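Local coordinates for protein BRIC1 (Synthetic construct, PDB 6FF6) that is a computationally designed, all-helical repeat protein with a novel, corrugated architecture and no assigned function, at residues K139-L144 with R163-I168; F177-E182 with Q217-A222; T184-N189 with A240-A245. All blocks are in the same frame, centred on the assembly; numbering follows the deposited sequence.

Contact 1. Residues K139-L144 with R163-I168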
ATOM      1  N   LYS A 139     -16.493  14.860 -13.087  1.00103.08           N
ATOM      2  CA  LYS A 139     -17.925  15.191 -12.984  1.00101.86           C
ATOM      3  C   LYS A 139     -18.122  16.321 -11.995  1.00103.86           C
ATOM      4  O   LYS A 139     -18.853  17.276 -12.279  1.00100.88           O
ATOM      5  CB  LYS A 139     -18.761  13.971 -12.589  1.00102.76           C
ATOM      6  CG  LYS A 139     -19.065  13.029 -13.747  1.00109.16           C
ATOM      7  CD  LYS A 139     -20.051  11.943 -13.331  1.00121.45           C
ATOM      8  CE  LYS A 139     -20.319  10.953 -14.443  1.00134.11           C
ATOM      9  NZ  LYS A 139     -21.399   9.989 -14.072  1.00145.59           N
ATOM     10  N   VAL A 140     -17.436  16.236 -10.849  1.00104.02           N
ATOM     11  CA  VAL A 140     -17.508  17.276  -9.825  1.00107.82           C
ATOM     12  C   VAL A 140     -17.003  18.624 -10.389  1.00116.16           C
ATOM     13  O   VAL A 140     -17.701  19.641 -10.265  1.00116.73           O
ATOM     14  CB  VAL A 140     -16.804  16.851  -8.515  1.00112.87           C
ATOM     15  CG1 VAL A 140     -16.786  17.992  -7.497  1.00114.79           C
ATOM     16  CG2 VAL A 140     -17.475  15.614  -7.912  1.00113.88           C
ATOM     17  N   MET A 141     -15.812  18.594 -11.054  1.00114.74           N
ATOM     18  CA  MET A 141     -15.161  19.745 -11.695  1.00115.23           C
ATOM     19  C   MET A 141     -16.110  20.406 -12.680  1.00116.56           C
ATOM     20  O   MET A 141     -16.307  21.626 -12.609  1.00115.57           O
ATOM     21  CB  MET A 141     -13.897  19.298 -12.442  1.00116.60           C
ATOM     22  CG  MET A 141     -12.682  19.188 -11.563  1.00122.15           C
ATOM     23  SD  MET A 141     -11.201  18.605 -12.472  1.00126.62           S
ATOM     24  CE  MET A 141     -10.616  20.129 -13.140  1.00122.79           C
ATOM     25  N   GLU A 142     -16.714  19.570 -13.571  1.00111.71           N
ATOM     26  CA  GLU A 142     -17.670  19.955 -14.601  1.00113.00           C
ATOM     27  C   GLU A 142     -18.799  20.804 -14.043  1.00121.55           C
ATOM     28  O   GLU A 142     -19.056  21.911 -14.529  1.00122.76           O
ATOM     29  CB  GLU A 142     -18.243  18.705 -15.280  1.00114.15           C
ATOM     30  CG  GLU A 142     -19.084  19.012 -16.503  1.00134.27           C
ATOM     31  CD  GLU A 142     -19.708  17.777 -17.114  1.00172.56           C
ATOM     32  OE1 GLU A 142     -20.568  17.164 -16.439  1.00187.26           O
ATOM     33  OE2 GLU A 142     -19.337  17.415 -18.256  1.00166.31           O
ATOM     34  N   GLN A 143     -19.471  20.274 -13.017  1.00120.16           N
ATOM     35  CA  GLN A 143     -20.605  20.911 -12.387  1.00122.21           C
ATOM     36  C   GLN A 143     -20.254  22.197 -11.654  1.00128.41           C
ATOM     37  O   GLN A 143     -21.001  23.176 -11.797  1.00131.49           O
ATOM     38  CB  GLN A 143     -21.327  19.916 -11.495  1.00124.35           C
ATOM     39  CG  GLN A 143     -21.940  18.750 -12.292  1.00143.71           C
ATOM     40  CD  GLN A 143     -22.954  19.176 -13.330  1.00162.01           C
ATOM     41  OE1 GLN A 143     -22.631  19.312 -14.518  1.00154.95           O
ATOM     42  NE2 GLN A 143     -24.198  19.394 -12.903  1.00151.32           N
ATOM     43  N   LEU A 144     -19.117  22.224 -10.912  1.00123.31           N
ATOM     44  CA  LEU A 144     -18.663  23.432 -10.200  1.00124.75           C
ATOM     45  C   LEU A 144     -18.279  24.565 -11.172  1.00128.62           C
ATOM     46  O   LEU A 144     -18.510  25.744 -10.854  1.00132.97           O
ATOM     47  CB  LEU A 144     -17.505  23.143  -9.249  1.00123.97           C
ATOM     48  CG  LEU A 144     -17.783  22.288  -8.038  1.00129.27           C
ATOM     49  CD1 LEU A 144     -16.478  21.882  -7.364  1.00128.64           C
ATOM     50  CD2 LEU A 144     -18.705  23.004  -7.060  1.00135.52           C
ATOM     51  N   ARG A 163      -8.281  21.744  -6.299  1.00124.78           N
ATOM     52  CA  ARG A 163      -7.827  20.539  -5.616  1.00125.67           C
ATOM     53  C   ARG A 163      -8.133  19.271  -6.397  1.00127.39           C
ATOM     54  O   ARG A 163      -7.281  18.383  -6.429  1.00126.71           O
ATOM     55  CB  ARG A 163      -8.362  20.467  -4.174  1.00131.11           C
ATOM     56  CG  ARG A 163      -7.864  21.570  -3.225  1.00146.42           C
ATOM     57  CD  ARG A 163      -6.353  21.610  -3.038  1.00155.98           C
ATOM     58  NE  ARG A 163      -5.865  20.550  -2.161  1.00163.61           N
ATOM     59  CZ  ARG A 163      -4.691  20.586  -1.538  1.00186.00           C
ATOM     60  NH1 ARG A 163      -3.883  21.629  -1.688  1.00172.51           N
ATOM     61  NH2 ARG A 163      -4.319  19.582  -0.751  1.00181.26           N
ATOM     62  N   ALA A 164      -9.318  19.203  -7.060  1.00123.11           N
ATOM     63  CA  ALA A 164      -9.693  18.054  -7.899  1.00121.07           C
ATOM     64  C   ALA A 164      -8.678  17.933  -9.070  1.00124.65           C
ATOM     65  O   ALA A 164      -8.171  16.846  -9.345  1.00124.02           O
ATOM     66  CB  ALA A 164     -11.108  18.214  -8.427  1.00120.97           C
ATOM     67  N   ALA A 165      -8.315  19.063  -9.683  1.00120.84           N
ATOM     68  CA  ALA A 165      -7.307  19.082 -10.735  1.00119.33           C
ATOM     69  C   ALA A 165      -5.952  18.672 -10.163  1.00123.83           C
ATOM     70  O   ALA A 165      -5.242  17.886 -10.799  1.00121.79           O
ATOM     71  CB  ALA A 165      -7.214  20.471 -11.354  1.00120.25           C
ATOM     72  N   HIS A 166      -5.608  19.188  -8.960  1.00123.02           N
ATOM     73  CA  HIS A 166      -4.360  18.875  -8.266  1.00124.84           C
ATOM     74  C   HIS A 166      -4.232  17.369  -8.022  1.00125.63           C
ATOM     75  O   HIS A 166      -3.148  16.813  -8.225  1.00123.97           O
ATOM     76  CB  HIS A 166      -4.256  19.645  -6.943  1.00130.13           C
ATOM     77  CG  HIS A 166      -2.995  19.361  -6.181  1.00137.08           C
ATOM     78  ND1 HIS A 166      -1.770  19.872  -6.587  1.00139.71           N
ATOM     79  CD2 HIS A 166      -2.809  18.625  -5.061  1.00142.12           C
ATOM     80  CE1 HIS A 166      -0.886  19.440  -5.704  1.00142.34           C
ATOM     81  NE2 HIS A 166      -1.462  18.686  -4.765  1.00144.25           N
ATOM     82  N   PHE A 167      -5.338  16.709  -7.606  1.00121.19           N
ATOM     83  CA  PHE A 167      -5.330  15.263  -7.387  1.00121.06           C
ATOM     84  C   PHE A 167      -5.033  14.510  -8.691  1.00119.91           C
ATOM     85  O   PHE A 167      -4.148  13.643  -8.712  1.00119.66           O
ATOM     86  CB  PHE A 167      -6.653  14.767  -6.781  1.00123.81           C
ATOM     87  CG  PHE A 167      -6.769  13.253  -6.730  1.00126.25           C
ATOM     88  CD1 PHE A 167      -6.089  12.515  -5.760  1.00131.26           C
ATOM     89  CD2 PHE A 167      -7.525  12.562  -7.674  1.00126.51           C
ATOM     90  CE1 PHE A 167      -6.186  11.125  -5.724  1.00132.33           C
ATOM     91  CE2 PHE A 167      -7.629  11.170  -7.628  1.00129.37           C
ATOM     92  CZ  PHE A 167      -6.961  10.464  -6.654  1.00129.68           C
ATOM     93  N   ILE A 168      -5.779  14.845  -9.767  1.00111.09           N
ATOM     94  CA  ILE A 168      -5.643  14.211 -11.072  1.00106.54           C
ATOM     95  C   ILE A 168      -4.228  14.365 -11.587  1.00109.26           C
ATOM     96  O   ILE A 168      -3.644  13.387 -12.038  1.00108.54           O
ATOM     97  CB  ILE A 168      -6.711  14.674 -12.074  1.00106.68           C
ATOM     98  CG1 ILE A 168      -8.148  14.369 -11.549  1.00106.68           C
ATOM     99  CG2 ILE A 168      -6.478  13.978 -13.411  1.00103.53           C
ATOM    100  CD1 ILE A 168      -9.290  15.179 -12.222  1.00107.83           C
TER
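This is a buried apolar contact between two antiparallel helices, in which Met141 of helix 125-146 lies against Ala164, Ala165 and Ile168 of helix 155-174. The helices are neighbours in the chain, and the residues 148-153 that lie between them are not modelled. The axes of the two short segments run at 151° and come within 10.2 Å of each other. Met141 and Ala164 are the closest pair along the backbone, with their CA atoms 6.9 Å apart. Met141 CG rests on the methyl of Ala164, 3.6 Å from its CB. CG stands beside the backbone N and the chain continues straight to SD, which brings the sulfur up to the facing helix. There Met141 SD meets Ile168 CD1 at 3.9 Å, the two side chains meeting at a slant. Met141 SD is also 4.0 Å from Ala165 N. The chain then bends at its last torsion (chi3 85°). This bend turns the end methyl toward Ala165, Met141 CE lying 3.9 Å from Ala165 CB. One side chain therefore touches three residues with three successive atoms. No hydrogen bond joins the two segments. Around them, Leu144 packs on Met157, Ala160 and Ile161, nearer the N-terminal end of helix 155-174, while Ile168 reaches Met137 and Leu138. The second subunit, another copy of the protein, also comes close: its Leu104 packs on Val140 and Gln143, and its Tyr78 ring meets that of Phe167. Antiparallel helices that follow each other in sequence and pack through apolar side chains are typical of an up-and-down helical bundle, consistent with the Hpt family match that spans both helices.

Contact 2. Residues F177-E182 with Q217-A222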
ATOM      1  N   PHE A 177       1.451   9.195 -16.672  1.00 96.60           N
ATOM      2  CA  PHE A 177       0.541   9.700 -17.693  1.00 93.29           C
ATOM      3  C   PHE A 177       0.946  11.157 -17.958  1.00 98.89           C
ATOM      4  O   PHE A 177       0.315  12.087 -17.460  1.00 98.99           O
ATOM      5  CB  PHE A 177      -0.924   9.565 -17.239  1.00 93.29           C
ATOM      6  CG  PHE A 177      -1.469   8.178 -16.925  1.00 95.98           C
ATOM      7  CD1 PHE A 177      -1.030   7.058 -17.622  1.00 99.14           C
ATOM      8  CD2 PHE A 177      -2.495   8.007 -15.996  1.00 98.92           C
ATOM      9  CE1 PHE A 177      -1.568   5.791 -17.356  1.00100.90           C
ATOM     10  CE2 PHE A 177      -3.025   6.732 -15.730  1.00102.01           C
ATOM     11  CZ  PHE A 177      -2.551   5.638 -16.410  1.00100.29           C
ATOM     12  N   THR A 178       2.048  11.342 -18.695  1.00 95.99           N
ATOM     13  CA  THR A 178       2.636  12.645 -19.023  1.00 95.61           C
ATOM     14  C   THR A 178       1.634  13.598 -19.693  1.00 97.50           C
ATOM     15  O   THR A 178       1.524  14.744 -19.256  1.00100.40           O
ATOM     16  CB  THR A 178       3.930  12.438 -19.845  1.00107.37           C
ATOM     17  OG1 THR A 178       4.930  11.859 -19.008  1.00106.13           O
ATOM     18  CG2 THR A 178       4.472  13.723 -20.466  1.00108.84           C
ATOM     19  N   ILE A 179       0.907  13.133 -20.733  1.00 88.49           N
ATOM     20  CA  ILE A 179      -0.073  13.945 -21.460  1.00 84.24           C
ATOM     21  C   ILE A 179      -1.191  14.431 -20.527  1.00 87.05           C
ATOM     22  O   ILE A 179      -1.483  15.623 -20.541  1.00 87.01           O
ATOM     23  CB  ILE A 179      -0.580  13.224 -22.728  1.00 85.23           C
ATOM     24  CG1 ILE A 179       0.461  13.345 -23.836  1.00 86.93           C
ATOM     25  CG2 ILE A 179      -1.908  13.765 -23.206  1.00 82.59           C
ATOM     26  CD1 ILE A 179       0.295  12.390 -25.000  1.00 94.28           C
ATOM     27  N   LEU A 180      -1.786  13.534 -19.711  1.00 84.67           N
ATOM     28  CA  LEU A 180      -2.875  13.878 -18.751  1.00 85.11           C
ATOM     29  C   LEU A 180      -2.400  14.846 -17.676  1.00 95.25           C
ATOM     30  O   LEU A 180      -3.124  15.787 -17.326  1.00 94.95           O
ATOM     31  CB  LEU A 180      -3.526  12.624 -18.106  1.00 84.12           C
ATOM     32  CG  LEU A 180      -4.625  12.829 -17.035  1.00 86.38           C
ATOM     33  CD1 LEU A 180      -5.861  13.523 -17.609  1.00 85.66           C
ATOM     34  CD2 LEU A 180      -4.983  11.521 -16.381  1.00 86.22           C
ATOM     35  N   GLN A 181      -1.183  14.598 -17.158  1.00 96.04           N
ATOM     36  CA  GLN A 181      -0.574  15.401 -16.114  1.00 98.54           C
ATOM     37  C   GLN A 181      -0.382  16.804 -16.589  1.00103.02           C
ATOM     38  O   GLN A 181      -0.786  17.719 -15.892  1.00105.09           O
ATOM     39  CB  GLN A 181       0.757  14.795 -15.681  1.00102.09           C
ATOM     40  CG  GLN A 181       1.364  15.473 -14.468  1.00123.35           C
ATOM     41  CD  GLN A 181       2.785  15.039 -14.229  1.00141.16           C
ATOM     42  OE1 GLN A 181       3.551  14.767 -15.171  1.00130.19           O
ATOM     43  NE2 GLN A 181       3.180  15.009 -12.959  1.00135.18           N
ATOM     44  N   GLU A 182       0.197  16.979 -17.783  1.00 98.57           N
ATOM     45  CA  GLU A 182       0.449  18.287 -18.359  1.00 98.19           C
ATOM     46  C   GLU A 182      -0.810  19.103 -18.578  1.00101.35           C
ATOM     47  O   GLU A 182      -0.822  20.274 -18.206  1.00103.41           O
ATOM     48  CB  GLU A 182       1.269  18.161 -19.639  1.00 99.63           C
ATOM     49  CG  GLU A 182       2.717  17.762 -19.382  1.00115.36           C
ATOM     50  CD  GLU A 182       3.399  18.548 -18.278  1.00144.04           C
ATOM     51  OE1 GLU A 182       3.457  18.032 -17.137  1.00131.82           O
ATOM     52  OE2 GLU A 182       3.841  19.693 -18.543  1.00141.69           O
ATOM     53  N   GLN A 217     -10.971  13.693 -19.967  1.00 85.23           N
ATOM     54  CA  GLN A 217     -11.771  12.468 -19.943  1.00 85.48           C
ATOM     55  C   GLN A 217     -11.333  11.521 -21.067  1.00 89.47           C
ATOM     56  O   GLN A 217     -11.177  10.328 -20.842  1.00 87.31           O
ATOM     57  CB  GLN A 217     -13.264  12.787 -20.093  1.00 88.02           C
ATOM     58  CG  GLN A 217     -14.157  11.558 -19.853  1.00113.73           C
ATOM     59  CD  GLN A 217     -14.037  10.980 -18.447  1.00122.90           C
ATOM     60  OE1 GLN A 217     -14.312  11.656 -17.448  1.00116.60           O
ATOM     61  NE2 GLN A 217     -13.628   9.718 -18.343  1.00108.80           N
ATOM     62  N   GLU A 218     -11.114  12.066 -22.274  1.00 88.69           N
ATOM     63  CA  GLU A 218     -10.627  11.295 -23.431  1.00 88.40           C
ATOM     64  C   GLU A 218      -9.218  10.771 -23.146  1.00 88.22           C
ATOM     65  O   GLU A 218      -8.904   9.633 -23.525  1.00 86.11           O
ATOM     66  CB  GLU A 218     -10.605  12.152 -24.691  1.00 90.37           C
ATOM     67  CG  GLU A 218     -11.970  12.566 -25.212  1.00113.42           C
ATOM     68  CD  GLU A 218     -11.940  13.536 -26.384  1.00151.65           C
ATOM     69  OE1 GLU A 218     -10.830  13.959 -26.792  1.00148.12           O
ATOM     70  OE2 GLU A 218     -13.034  13.876 -26.894  1.00152.90           O
ATOM     71  N   GLN A 219      -8.369  11.605 -22.470  1.00 83.56           N
ATOM     72  CA  GLN A 219      -6.997  11.221 -22.097  1.00 82.72           C
ATOM     73  C   GLN A 219      -7.087  10.077 -21.101  1.00 85.66           C
ATOM     74  O   GLN A 219      -6.456   9.055 -21.314  1.00 84.74           O
ATOM     75  CB  GLN A 219      -6.201  12.408 -21.516  1.00 82.57           C
ATOM     76  CG  GLN A 219      -5.735  13.423 -22.555  1.00 76.42           C
ATOM     77  CD  GLN A 219      -5.279  14.710 -21.925  1.00 86.79           C
ATOM     78  OE1 GLN A 219      -5.334  14.893 -20.714  1.00 90.55           O
ATOM     79  NE2 GLN A 219      -4.843  15.647 -22.721  1.00 77.38           N
ATOM     80  N   LEU A 220      -7.957  10.214 -20.086  1.00 84.21           N
ATOM     81  CA  LEU A 220      -8.228   9.170 -19.094  1.00 85.80           C
ATOM     82  C   LEU A 220      -8.720   7.855 -19.760  1.00 90.77           C
ATOM     83  O   LEU A 220      -8.140   6.793 -19.525  1.00 90.93           O
ATOM     84  CB  LEU A 220      -9.227   9.693 -18.072  1.00 86.68           C
ATOM     85  CG  LEU A 220      -9.430   8.807 -16.859  1.00 94.89           C
ATOM     86  CD1 LEU A 220      -8.151   8.782 -15.983  1.00 95.49           C
ATOM     87  CD2 LEU A 220     -10.761   9.138 -16.114  1.00 94.23           C
ATOM     88  N   ASP A 221      -9.705   7.964 -20.661  1.00 89.38           N
ATOM     89  CA  ASP A 221     -10.264   6.860 -21.443  1.00 92.37           C
ATOM     90  C   ASP A 221      -9.240   6.136 -22.320  1.00 99.22           C
ATOM     91  O   ASP A 221      -9.264   4.903 -22.402  1.00101.34           O
ATOM     92  CB  ASP A 221     -11.464   7.336 -22.270  1.00 95.54           C
ATOM     93  CG  ASP A 221     -12.698   7.712 -21.444  1.00113.61           C
ATOM     94  OD1 ASP A 221     -12.710   7.437 -20.208  1.00108.29           O
ATOM     95  OD2 ASP A 221     -13.639   8.298 -22.019  1.00131.93           O
ATOM     96  N   ALA A 222      -8.340   6.887 -22.972  1.00 96.12           N
ATOM     97  CA  ALA A 222      -7.284   6.295 -23.787  1.00 96.67           C
ATOM     98  C   ALA A 222      -6.434   5.407 -22.890  1.00103.81           C
ATOM     99  O   ALA A 222      -6.286   4.225 -23.195  1.00106.45           O
ATOM    100  CB  ALA A 222      -6.428   7.374 -24.412  1.00 95.86           C
TER
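The first turn of helix 178-196 packs here on the last part of helix 203-224 as an antiparallel pair, with Leu180 and Ile179 meeting Gln219. The segment axes run at 159° and approach to 9.6 Å. Gln219 does most of the reaching. Its chain is extended beyond CG (chi2 166°), which lays the amide group against the opposite helix. Gln219 OE1 sits 3.3 Å from Leu180 CA and is also close to Leu180 CD1, at 3.4 Å. The other amide atom, Gln219 NE2, lies 3.5 Å from Ile179 CG2, the two side chains crossing at about a right angle. The amide nitrogen also has a polar partner, a hydrogen bond to Thr183 OG1, one turn on from Ile179. Both helices fall in a range matching the Hpt family, consistent with an Hpt-like helical bundle. Leu180 is buried. Leu180 CD2 meets Leu220 CD1 at 4.2 Å, while Leu220 goes on to Phe130 and Phe131 of helix 125-146. Beside this, Phe177 holds the N-cap position. Its ring stacks on Tyr223, whose hydroxyl is hydrogen-bonded to Leu180 N.

Contact 3. Residues T184-N189 with A240-A245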
ATOM      1  N   THR A 184      -3.822  18.801 -17.091  1.00 99.92           N
ATOM      2  CA  THR A 184      -4.329  19.141 -15.765  1.00100.48           C
ATOM      3  C   THR A 184      -3.462  20.196 -15.088  1.00108.89           C
ATOM      4  O   THR A 184      -4.009  21.092 -14.463  1.00109.63           O
ATOM      5  CB  THR A 184      -4.449  17.907 -14.902  1.00104.27           C
ATOM      6  OG1 THR A 184      -3.256  17.149 -15.000  1.00108.43           O
ATOM      7  CG2 THR A 184      -5.619  17.047 -15.259  1.00 99.39           C
ATOM      8  N   HIS A 185      -2.123  20.121 -15.236  1.00109.53           N
ATOM      9  CA  HIS A 185      -1.218  21.101 -14.631  1.00113.67           C
ATOM     10  C   HIS A 185      -1.448  22.502 -15.160  1.00120.72           C
ATOM     11  O   HIS A 185      -1.481  23.451 -14.374  1.00123.00           O
ATOM     12  CB  HIS A 185       0.256  20.738 -14.816  1.00116.09           C
ATOM     13  CG  HIS A 185       1.153  21.334 -13.763  1.00123.14           C
ATOM     14  ND1 HIS A 185       0.647  22.108 -12.717  1.00127.07           N
ATOM     15  CD2 HIS A 185       2.485  21.178 -13.575  1.00127.30           C
ATOM     16  CE1 HIS A 185       1.687  22.413 -11.955  1.00129.69           C
ATOM     17  NE2 HIS A 185       2.814  21.878 -12.429  1.00130.16           N
ATOM     18  N   LEU A 186      -1.597  22.638 -16.490  1.00116.34           N
ATOM     19  CA  LEU A 186      -1.853  23.926 -17.113  1.00116.72           C
ATOM     20  C   LEU A 186      -3.159  24.536 -16.636  1.00122.58           C
ATOM     21  O   LEU A 186      -3.197  25.740 -16.384  1.00124.45           O
ATOM     22  CB  LEU A 186      -1.833  23.816 -18.628  1.00115.27           C
ATOM     23  CG  LEU A 186      -0.465  23.640 -19.251  1.00120.12           C
ATOM     24  CD1 LEU A 186      -0.585  23.305 -20.696  1.00119.55           C
ATOM     25  CD2 LEU A 186       0.387  24.886 -19.097  1.00124.10           C
ATOM     26  N   MET A 187      -4.212  23.713 -16.483  1.00118.14           N
ATOM     27  CA  MET A 187      -5.501  24.180 -15.994  1.00119.36           C
ATOM     28  C   MET A 187      -5.364  24.548 -14.505  1.00128.36           C
ATOM     29  O   MET A 187      -5.903  25.567 -14.078  1.00130.08           O
ATOM     30  CB  MET A 187      -6.568  23.107 -16.218  1.00120.13           C
ATOM     31  CG  MET A 187      -7.951  23.508 -15.793  1.00125.54           C
ATOM     32  SD  MET A 187      -9.091  22.180 -16.217  1.00129.27           S
ATOM     33  CE  MET A 187     -10.577  22.848 -15.726  1.00128.01           C
ATOM     34  N   GLU A 188      -4.596  23.748 -13.737  1.00126.51           N
ATOM     35  CA  GLU A 188      -4.344  23.968 -12.312  1.00129.31           C
ATOM     36  C   GLU A 188      -3.734  25.336 -12.048  1.00137.19           C
ATOM     37  O   GLU A 188      -4.195  26.032 -11.152  1.00140.26           O
ATOM     38  CB  GLU A 188      -3.436  22.868 -11.750  1.00130.57           C
ATOM     39  CG  GLU A 188      -3.215  22.951 -10.254  1.00144.65           C
ATOM     40  CD  GLU A 188      -2.092  22.095  -9.713  1.00172.05           C
ATOM     41  OE1 GLU A 188      -1.243  21.646 -10.513  1.00161.70           O
ATOM     42  OE2 GLU A 188      -2.049  21.884  -8.483  1.00179.22           O
ATOM     43  N   ASN A 189      -2.704  25.717 -12.810  1.00134.00           N
ATOM     44  CA  ASN A 189      -2.063  27.022 -12.659  1.00137.44           C
ATOM     45  C   ASN A 189      -3.063  28.166 -12.877  1.00144.53           C
ATOM     46  O   ASN A 189      -3.059  29.128 -12.105  1.00147.40           O
ATOM     47  CB  ASN A 189      -0.849  27.141 -13.578  1.00136.98           C
ATOM     48  CG  ASN A 189       0.343  26.334 -13.126  1.00149.73           C
ATOM     49  OD1 ASN A 189       0.508  25.993 -11.944  1.00145.20           O
ATOM     50  ND2 ASN A 189       1.216  26.023 -14.063  1.00138.40           N
ATOM     51  N   ALA A 240      -4.342  26.552 -26.176  1.00108.56           N
ATOM     52  CA  ALA A 240      -5.486  27.281 -25.658  1.00109.97           C
ATOM     53  C   ALA A 240      -5.317  27.660 -24.183  1.00119.55           C
ATOM     54  O   ALA A 240      -5.663  28.785 -23.831  1.00122.43           O
ATOM     55  CB  ALA A 240      -6.752  26.470 -25.855  1.00109.63           C
ATOM     56  N   LEU A 241      -4.771  26.745 -23.326  1.00116.63           N
ATOM     57  CA  LEU A 241      -4.546  27.007 -21.895  1.00117.33           C
ATOM     58  C   LEU A 241      -3.443  28.035 -21.667  1.00126.55           C
ATOM     59  O   LEU A 241      -3.580  28.890 -20.792  1.00128.77           O
ATOM     60  CB  LEU A 241      -4.261  25.719 -21.100  1.00114.67           C
ATOM     61  CG  LEU A 241      -5.427  24.715 -20.952  1.00116.88           C
ATOM     62  CD1 LEU A 241      -4.941  23.406 -20.410  1.00114.63           C
ATOM     63  CD2 LEU A 241      -6.548  25.254 -20.094  1.00119.04           C
ATOM     64  N   ARG A 242      -2.368  27.972 -22.458  1.00125.08           N
ATOM     65  CA  ARG A 242      -1.266  28.934 -22.356  1.00128.18           C
ATOM     66  C   ARG A 242      -1.662  30.313 -22.901  1.00138.94           C
ATOM     67  O   ARG A 242      -1.166  31.328 -22.412  1.00141.60           O
ATOM     68  CB  ARG A 242      -0.002  28.401 -23.031  1.00125.01           C
ATOM     69  CG  ARG A 242       0.627  27.295 -22.218  1.00128.39           C
ATOM     70  CD  ARG A 242       1.687  26.554 -22.991  1.00139.68           C
ATOM     71  NE  ARG A 242       1.806  25.177 -22.513  1.00144.76           N
ATOM     72  CZ  ARG A 242       2.654  24.282 -23.005  1.00157.55           C
ATOM     73  NH1 ARG A 242       3.474  24.608 -23.998  1.00146.64           N
ATOM     74  NH2 ARG A 242       2.688  23.051 -22.510  1.00140.14           N
ATOM     75  N   GLN A 243      -2.577  30.333 -23.900  1.00137.00           N
ATOM     76  CA  GLN A 243      -3.155  31.526 -24.522  1.00139.81           C
ATOM     77  C   GLN A 243      -3.933  32.275 -23.438  1.00145.25           C
ATOM     78  O   GLN A 243      -3.765  33.479 -23.281  1.00148.33           O
ATOM     79  CB  GLN A 243      -4.096  31.087 -25.664  1.00141.04           C
ATOM     80  CG  GLN A 243      -4.850  32.188 -26.395  1.00156.07           C
ATOM     81  CD  GLN A 243      -4.000  32.877 -27.417  1.00172.59           C
ATOM     82  OE1 GLN A 243      -3.082  32.297 -28.006  1.00167.75           O
ATOM     83  NE2 GLN A 243      -4.297  34.139 -27.651  1.00166.96           N
ATOM     84  N   LEU A 244      -4.745  31.545 -22.668  1.00139.89           N
ATOM     85  CA  LEU A 244      -5.536  32.066 -21.557  1.00141.11           C
ATOM     86  C   LEU A 244      -4.665  32.584 -20.425  1.00147.72           C
ATOM     87  O   LEU A 244      -5.046  33.546 -19.780  1.00150.89           O
ATOM     88  CB  LEU A 244      -6.440  30.969 -21.028  1.00138.48           C
ATOM     89  CG  LEU A 244      -7.830  31.368 -20.629  1.00144.35           C
ATOM     90  CD1 LEU A 244      -8.654  31.781 -21.848  1.00146.28           C
ATOM     91  CD2 LEU A 244      -8.496  30.220 -19.927  1.00143.42           C
ATOM     92  N   ALA A 245      -3.500  31.961 -20.185  1.00143.45           N
ATOM     93  CA  ALA A 245      -2.535  32.367 -19.157  1.00145.27           C
ATOM     94  C   ALA A 245      -1.948  33.730 -19.464  1.00154.00           C
ATOM     95  O   ALA A 245      -1.491  34.426 -18.556  1.00155.35           O
ATOM     96  CB  ALA A 245      -1.418  31.338 -19.050  1.00143.74           C
TER
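Segments 184-189 and 240-245 run nearly parallel, with Leu186 set against Leu241 and Arg242. The angle between their directions is 18° and the axes approach to 9.6 Å. Leu186 and Leu241 are the nearest residues, with their CA atoms 6.3 Å apart. Both leucines point at the opposite helix. Leu241 reaches the base of Leu186, close to the backbone of its partner: Leu241 CD1 is 3.6 Å from Leu186 CB and 4.0 Å from Met187 N. Its other methyl faces the next side chain, with Leu241 CD2 4.4 Å from Met187 CB. Met187 itself is fully extended, and its far end leads away from this interface. The two helices are not consecutive. Helix 203-224 lies between them in the chain and runs the other way, so helix 231-247 returns parallel to helix 178-196 as a fifth helix beside what is probably an Hpt-like four-helix bundle. Helix 203-224 also lines the contact, because Met187 and Leu241 both touch its Thr212. The margin on the other side is made by Arg242, an exposed residue. Its chain is stretched out from CG to NE (chi2 168°, chi3 -152°) and passes obliquely across the end of Leu186. Leu186 CD2 lies 3.9 Å from Arg242 CG. Leu186 CD1 comes to the edge of the guanidinium, near its plane, 3.5 Å from Arg242 NE. The leucine is thus covered by the stem of the arginine as well as by Leu241. No hydrogen bond crosses between the segments. Glu188 of helix 178-196 turns instead to helix 155-174, where it forms a salt bridge with Lys169.

How the contacts relate
Following the chain, contact 1 comes first and joins helix 125-146 to helix 155-174, closing a short loop. Contact 2 opens only after it, at the start of helix 178-196, and closes on helix 203-224. Contact 3 opens on the same helix 178-196, inside the span of contact 2, but closes later on helix 231-247. Contacts 2 and 3 therefore cross, while contact 1 stands in series with both. Helix 178-196 is the shared element. Its Leu180, Thr184 and Met187 touch residues of contact 1, and Glu188 probably hydrogen-bonds His166. The three contacts together tie five consecutive helices together.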